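Local coordinates for citryl-spermidine/3,4-dihydroxybenzoyl-citryl-spermidine:spermidine ligase (Bacillus anthracis, PDB 3TO3), which catalyses the ATP-dependent condensation of spermidine with citryl-spermidine intermediates in the biosynthesis of the siderophore petrobactin, at residues 326-338 with 423-436. Sequence-based numbering, arbitrary orientation. Where two conformers were deposited one is given.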
loop_
_atom_site.group_PDB
_atom_site.type_symbol
_atom_site.label_atom_id
_atom_site.label_comp_id
_atom_site.label_asym_id
_atom_site.label_seq_id
_atom_site.Cartn_x
_atom_site.Cartn_y
_atom_site.Cartn_z
ATOM N N ASN B 326 18.193 -20.900 -24.534
ATOM C CA ASN B 326 18.644 -21.905 -25.498
ATOM C C ASN B 326 19.136 -21.231 -26.778
ATOM O O ASN B 326 20.203 -21.560 -27.302
ATOM C CB ASN B 326 17.531 -22.919 -25.790
ATOM C CG ASN B 326 17.882 -23.891 -26.924
ATOM O OD1 ASN B 326 17.164 -23.982 -27.923
ATOM N ND2 ASN B 326 18.988 -24.626 -26.764
ATOM N N TRP B 327 18.357 -20.270 -27.263
ATOM C CA TRP B 327 18.745 -19.465 -28.415
ATOM C C TRP B 327 20.096 -18.740 -28.242
ATOM O O TRP B 327 20.950 -18.791 -29.135
ATOM C CB TRP B 327 17.673 -18.421 -28.663
ATOM C CG TRP B 327 17.945 -17.513 -29.814
ATOM C CD1 TRP B 327 18.360 -17.881 -31.061
ATOM C CD2 TRP B 327 17.738 -16.093 -29.863
ATOM N NE1 TRP B 327 18.452 -16.777 -31.874
ATOM C CE2 TRP B 327 18.073 -15.669 -31.164
ATOM C CE3 TRP B 327 17.309 -15.142 -28.935
ATOM C CZ2 TRP B 327 17.992 -14.337 -31.557
ATOM C CZ3 TRP B 327 17.234 -13.826 -29.331
ATOM C CH2 TRP B 327 17.569 -13.438 -30.631
ATOM N N LEU B 328 20.288 -18.042 -27.119
ATOM C CA LEU B 328 21.567 -17.344 -26.896
ATOM C C LEU B 328 22.686 -18.340 -26.750
ATOM O O LEU B 328 23.787 -18.130 -27.246
ATOM C CB LEU B 328 21.544 -16.464 -25.650
ATOM C CG LEU B 328 20.693 -15.224 -25.792
ATOM C CD1 LEU B 328 20.585 -14.549 -24.430
ATOM C CD2 LEU B 328 21.296 -14.314 -26.866
ATOM N N SER B 329 22.409 -19.437 -26.069
ATOM C CA SER B 329 23.439 -20.452 -25.905
ATOM C C SER B 329 23.977 -20.937 -27.263
ATOM O O SER B 329 25.193 -21.163 -27.415
ATOM C CB SER B 329 22.909 -21.629 -25.093
ATOM O OG SER B 329 23.888 -22.653 -24.989
ATOM N N ASN B 330 23.078 -21.098 -28.238
ATOM C CA ASN B 330 23.477 -21.609 -29.542
ATOM C C ASN B 330 24.274 -20.587 -30.311
ATOM O O ASN B 330 25.201 -20.938 -31.055
ATOM C CB ASN B 330 22.277 -22.076 -30.376
ATOM C CG ASN B 330 21.692 -23.389 -29.865
ATOM O OD1 ASN B 330 22.396 -24.204 -29.252
ATOM N ND2 ASN B 330 20.398 -23.593 -30.103
ATOM N N VAL B 331 23.908 -19.322 -30.132
ATOM C CA VAL B 331 24.608 -18.246 -30.808
ATOM C C VAL B 331 26.050 -18.228 -30.327
ATOM O O VAL B 331 26.967 -18.139 -31.113
ATOM C CB VAL B 331 23.918 -16.889 -30.546
ATOM C CG1 VAL B 331 24.790 -15.749 -30.971
ATOM C CG2 VAL B 331 22.593 -16.840 -31.283
ATOM N N VAL B 332 26.246 -18.350 -29.024
ATOM C CA VAL B 332 27.590 -18.325 -28.461
ATOM C C VAL B 332 28.420 -19.555 -28.884
ATOM O O VAL B 332 29.585 -19.422 -29.289
ATOM C CB VAL B 332 27.540 -18.184 -26.904
ATOM C CG1 VAL B 332 28.912 -18.397 -26.277
ATOM C CG2 VAL B 332 26.988 -16.832 -26.524
ATOM N N SER B 333 27.818 -20.742 -28.809
ATOM C CA SER B 333 28.553 -21.978 -29.069
ATOM C C SER B 333 28.985 -22.138 -30.542
ATOM O O SER B 333 29.870 -22.933 -30.850
ATOM C CB SER B 333 27.764 -23.197 -28.596
ATOM O OG SER B 333 26.744 -23.479 -29.525
ATOM N N GLN B 334 28.360 -21.394 -31.445
ATOM C CA GLN B 334 28.797 -21.405 -32.842
ATOM C C GLN B 334 29.736 -20.246 -33.225
ATOM O O GLN B 334 30.031 -20.068 -34.401
ATOM C CB GLN B 334 27.597 -21.477 -33.798
ATOM C CG GLN B 334 26.593 -22.578 -33.456
ATOM C CD GLN B 334 27.105 -23.978 -33.766
ATOM O OE1 GLN B 334 27.620 -24.235 -34.859
ATOM N NE2 GLN B 334 26.959 -24.894 -32.803
ATOM N N ASP B 335 30.159 -19.431 -32.258
ATOM C CA ASP B 335 31.045 -18.283 -32.546
ATOM C C ASP B 335 32.404 -18.470 -31.867
ATOM O O ASP B 335 32.486 -18.490 -30.642
ATOM C CB ASP B 335 30.388 -16.974 -32.080
ATOM C CG ASP B 335 31.259 -15.743 -32.328
ATOM O OD1 ASP B 335 32.476 -15.793 -32.080
ATOM O OD2 ASP B 335 30.725 -14.699 -32.751
ATOM N N SER B 336 33.466 -18.592 -32.665
ATOM C CA SER B 336 34.774 -18.949 -32.127
ATOM C C SER B 336 35.247 -17.910 -31.120
ATOM O O SER B 336 35.674 -18.267 -30.024
ATOM C CB SER B 336 35.815 -19.137 -33.232
ATOM O OG SER B 336 36.006 -17.942 -33.965
ATOM N N TYR B 337 35.168 -16.633 -31.489
ATOM C CA TYR B 337 35.588 -15.572 -30.578
ATOM C C TYR B 337 34.881 -15.641 -29.222
ATOM O O TYR B 337 35.519 -15.623 -28.202
ATOM C CB TYR B 337 35.390 -14.187 -31.153
ATOM C CG TYR B 337 35.620 -13.112 -30.107
ATOM C CD1 TYR B 337 36.903 -12.766 -29.691
ATOM C CD2 TYR B 337 34.559 -12.431 -29.547
ATOM C CE1 TYR B 337 37.104 -11.773 -28.733
ATOM C CE2 TYR B 337 34.754 -11.459 -28.594
ATOM C CZ TYR B 337 36.010 -11.123 -28.183
ATOM O OH TYR B 337 36.149 -10.129 -27.223
ATOM N N LEU B 338 33.565 -15.727 -29.222
ATOM C CA LEU B 338 32.819 -15.792 -27.981
ATOM C C LEU B 338 33.052 -17.108 -27.246
ATOM O O LEU B 338 33.154 -17.121 -26.038
ATOM C CB LEU B 338 31.306 -15.586 -28.223
ATOM C CG LEU B 338 30.814 -14.243 -28.786
ATOM C CD1 LEU B 338 29.287 -14.220 -28.937
ATOM C CD2 LEU B 338 31.277 -13.039 -27.934
ATOM N N ILE B 423 34.225 -5.707 -24.555
ATOM C CA ILE B 423 34.321 -6.086 -25.957
ATOM C C ILE B 423 33.319 -7.180 -26.391
ATOM O O ILE B 423 32.717 -7.060 -27.451
ATOM C CB ILE B 423 35.772 -6.435 -26.330
ATOM C CG1 ILE B 423 36.667 -5.218 -26.074
ATOM C CG2 ILE B 423 35.889 -6.938 -27.796
ATOM C CD1 ILE B 423 36.243 -3.980 -26.823
ATOM N N PRO B 424 33.135 -8.238 -25.577
ATOM C CA PRO B 424 32.255 -9.319 -26.039
ATOM C C PRO B 424 30.804 -8.881 -26.103
ATOM O O PRO B 424 30.078 -9.361 -26.954
ATOM C CB PRO B 424 32.434 -10.415 -24.985
ATOM C CG PRO B 424 33.730 -10.078 -24.305
ATOM C CD PRO B 424 33.777 -8.577 -24.295
ATOM N N VAL B 425 30.381 -7.992 -25.214
ATOM C CA VAL B 425 29.044 -7.455 -25.320
ATOM C C VAL B 425 28.883 -6.710 -26.641
ATOM O O VAL B 425 27.886 -6.892 -27.335
ATOM C CB VAL B 425 28.705 -6.488 -24.161
ATOM C CG1 VAL B 425 27.312 -5.947 -24.348
ATOM C CG2 VAL B 425 28.837 -7.183 -22.795
ATOM N N ILE B 426 29.865 -5.879 -26.995
ATOM C CA ILE B 426 29.790 -5.084 -28.229
ATOM C C ILE B 426 29.892 -6.010 -29.441
ATOM O O ILE B 426 29.196 -5.829 -30.454
ATOM C CB ILE B 426 30.897 -3.983 -28.265
ATOM C CG1 ILE B 426 30.664 -2.992 -27.129
ATOM C CG2 ILE B 426 30.902 -3.237 -29.579
ATOM C CD1 ILE B 426 31.751 -1.936 -26.974
ATOM N N HIS B 427 30.760 -7.018 -29.324
ATOM C CA HIS B 427 30.851 -8.035 -30.351
ATOM C C HIS B 427 29.501 -8.704 -30.657
ATOM O O HIS B 427 29.153 -8.880 -31.818
ATOM C CB HIS B 427 31.877 -9.088 -29.979
ATOM C CG HIS B 427 32.135 -10.069 -31.070
ATOM N ND1 HIS B 427 33.069 -9.848 -32.060
ATOM C CD2 HIS B 427 31.576 -11.274 -31.335
ATOM C CE1 HIS B 427 33.075 -10.879 -32.895
ATOM N NE2 HIS B 427 32.185 -11.760 -32.472
ATOM N N LEU B 428 28.769 -9.093 -29.607
ATOM C CA LEU B 428 27.426 -9.655 -29.725
ATOM C C LEU B 428 26.509 -8.730 -30.515
ATOM O O LEU B 428 25.741 -9.177 -31.368
ATOM C CB LEU B 428 26.820 -9.865 -28.332
ATOM C CG LEU B 428 27.131 -11.198 -27.671
ATOM C CD1 LEU B 428 26.589 -11.266 -26.261
ATOM C CD2 LEU B 428 26.545 -12.325 -28.531
ATOM N N VAL B 429 26.572 -7.435 -30.216
ATOM C CA VAL B 429 25.757 -6.459 -30.920
ATOM C C VAL B 429 26.103 -6.411 -32.408
ATOM O O VAL B 429 25.223 -6.511 -33.265
ATOM C CB VAL B 429 25.911 -5.044 -30.315
ATOM C CG1 VAL B 429 25.455 -3.974 -31.310
ATOM C CG2 VAL B 429 25.144 -4.954 -29.001
ATOM N N VAL B 430 27.388 -6.282 -32.717
ATOM C CA VAL B 430 27.808 -6.032 -34.110
ATOM C C VAL B 430 27.816 -7.277 -35.000
ATOM O O VAL B 430 27.408 -7.257 -36.178
ATOM C CB VAL B 430 29.187 -5.365 -34.134
ATOM C CG1 VAL B 430 29.618 -5.066 -35.562
ATOM C CG2 VAL B 430 29.207 -4.088 -33.227
ATOM N N GLU B 431 28.307 -8.376 -34.457
ATOM C CA GLU B 431 28.375 -9.591 -35.258
ATOM C C GLU B 431 27.012 -10.247 -35.288
ATOM O O GLU B 431 26.643 -10.826 -36.285
ATOM C CB GLU B 431 29.429 -10.567 -34.714
ATOM C CG GLU B 431 29.333 -11.981 -35.288
ATOM C CD GLU B 431 30.431 -12.294 -36.308
ATOM O OE1 GLU B 431 31.551 -12.688 -35.884
ATOM O OE2 GLU B 431 30.174 -12.149 -37.524
ATOM N N HIS B 432 26.325 -10.261 -34.145
ATOM C CA HIS B 432 25.034 -10.933 -34.061
ATOM C C HIS B 432 23.729 -10.127 -34.095
ATOM O O HIS B 432 22.656 -10.724 -34.169
ATOM C CB HIS B 432 25.063 -11.879 -32.862
ATOM C CG HIS B 432 26.164 -12.880 -32.954
ATOM N ND1 HIS B 432 26.111 -13.951 -33.817
ATOM C CD2 HIS B 432 27.371 -12.942 -32.349
ATOM C CE1 HIS B 432 27.231 -14.642 -33.727
ATOM N NE2 HIS B 432 28.013 -14.053 -32.843
ATOM N N GLY B 433 23.819 -8.797 -34.081
ATOM C CA GLY B 433 22.647 -7.951 -33.865
ATOM C C GLY B 433 21.829 -8.201 -32.594
ATOM O O GLY B 433 20.618 -8.016 -32.571
ATOM N N ILE B 434 22.485 -8.589 -31.515
ATOM C CA ILE B 434 21.775 -8.900 -30.295
ATOM C C ILE B 434 22.268 -7.992 -29.165
ATOM O O ILE B 434 23.443 -8.016 -28.820
ATOM C CB ILE B 434 22.046 -10.342 -29.892
ATOM C CG1 ILE B 434 21.443 -11.298 -30.916
ATOM C CG2 ILE B 434 21.485 -10.636 -28.527
ATOM C CD1 ILE B 434 21.655 -12.737 -30.557
ATOM N N ALA B 435 21.388 -7.184 -28.579
ATOM C CA ALA B 435 21.834 -6.354 -27.468
ATOM C C ALA B 435 21.243 -6.869 -26.164
ATOM O O ALA B 435 20.043 -6.789 -25.929
ATOM C CB ALA B 435 21.472 -4.933 -27.697
ATOM N N LEU B 436 22.102 -7.448 -25.337
ATOM C CA LEU B 436 21.727 -7.864 -24.005
ATOM C C LEU B 436 21.667 -6.589 -23.216
ATOM O O LEU B 436 22.394 -5.640 -23.526
ATOM C CB LEU B 436 22.787 -8.800 -23.432
ATOM C CG LEU B 436 22.970 -10.025 -24.343
ATOM C CD1 LEU B 436 24.084 -10.917 -23.862
ATOM C CD2 LEU B 436 21.656 -10.788 -24.431
#
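Trp327 and Leu328 meet Ile434 in the apolar part of a contact whose polar part is an N-capping aspartate gripped by two histidines; it joins the helices 315-333 and 336-342 of this IucA/IucC-family synthetase to the end of helix 410-432 and the short strand 434-435. Ile434 CD1 lies 4.1 Å from Trp327 CZ2, and Trp327 also meets Phe466 edge-to-face. Leu328 splits its methyls: CD2 packs on Ile434, while CD1 reaches CD2 of Leu436, a residue whose side chain is about 11 Å from the bound magnesium ion. One turn on, Val331 CG1 stands over the centre of the His432 ring, 3.7 Å from the centroid and nearly along the ring normal, a CH-pi contact; Glu431 CG lies against the opposite face.

Asp335 N-caps helix 336-342, its OD1 accepting from Leu338 N at 3.1 Å. Asp335 CB points toward helix 410-432, and with CG anti to the backbone N (chi1 179°) OD2 meets two N-H groups there. His432 NE2 donates to the anti lone pair of Asp335 OD2 at 2.8 Å, and His427 NE2 to the syn lone pair of the same OD2 at 3.3 Å, less straight at 145°. His427 is also bonded through ND1 to His546, so both ring nitrogens are engaged and the ring's rotation is fixed. Glu431 OE1 is close to Asp335 OD2 as well, and the two negative groups side by side would probably raise the proton affinity of this cluster.

Tyr337 CD2 sits over the centre of the His427 ring, although the two ring planes are inclined at 48°. Finally, Leu338 is a knob among Pro424, His427, Leu428 and His432, with Leu338 CD2 3.8 Å from His427 CD2.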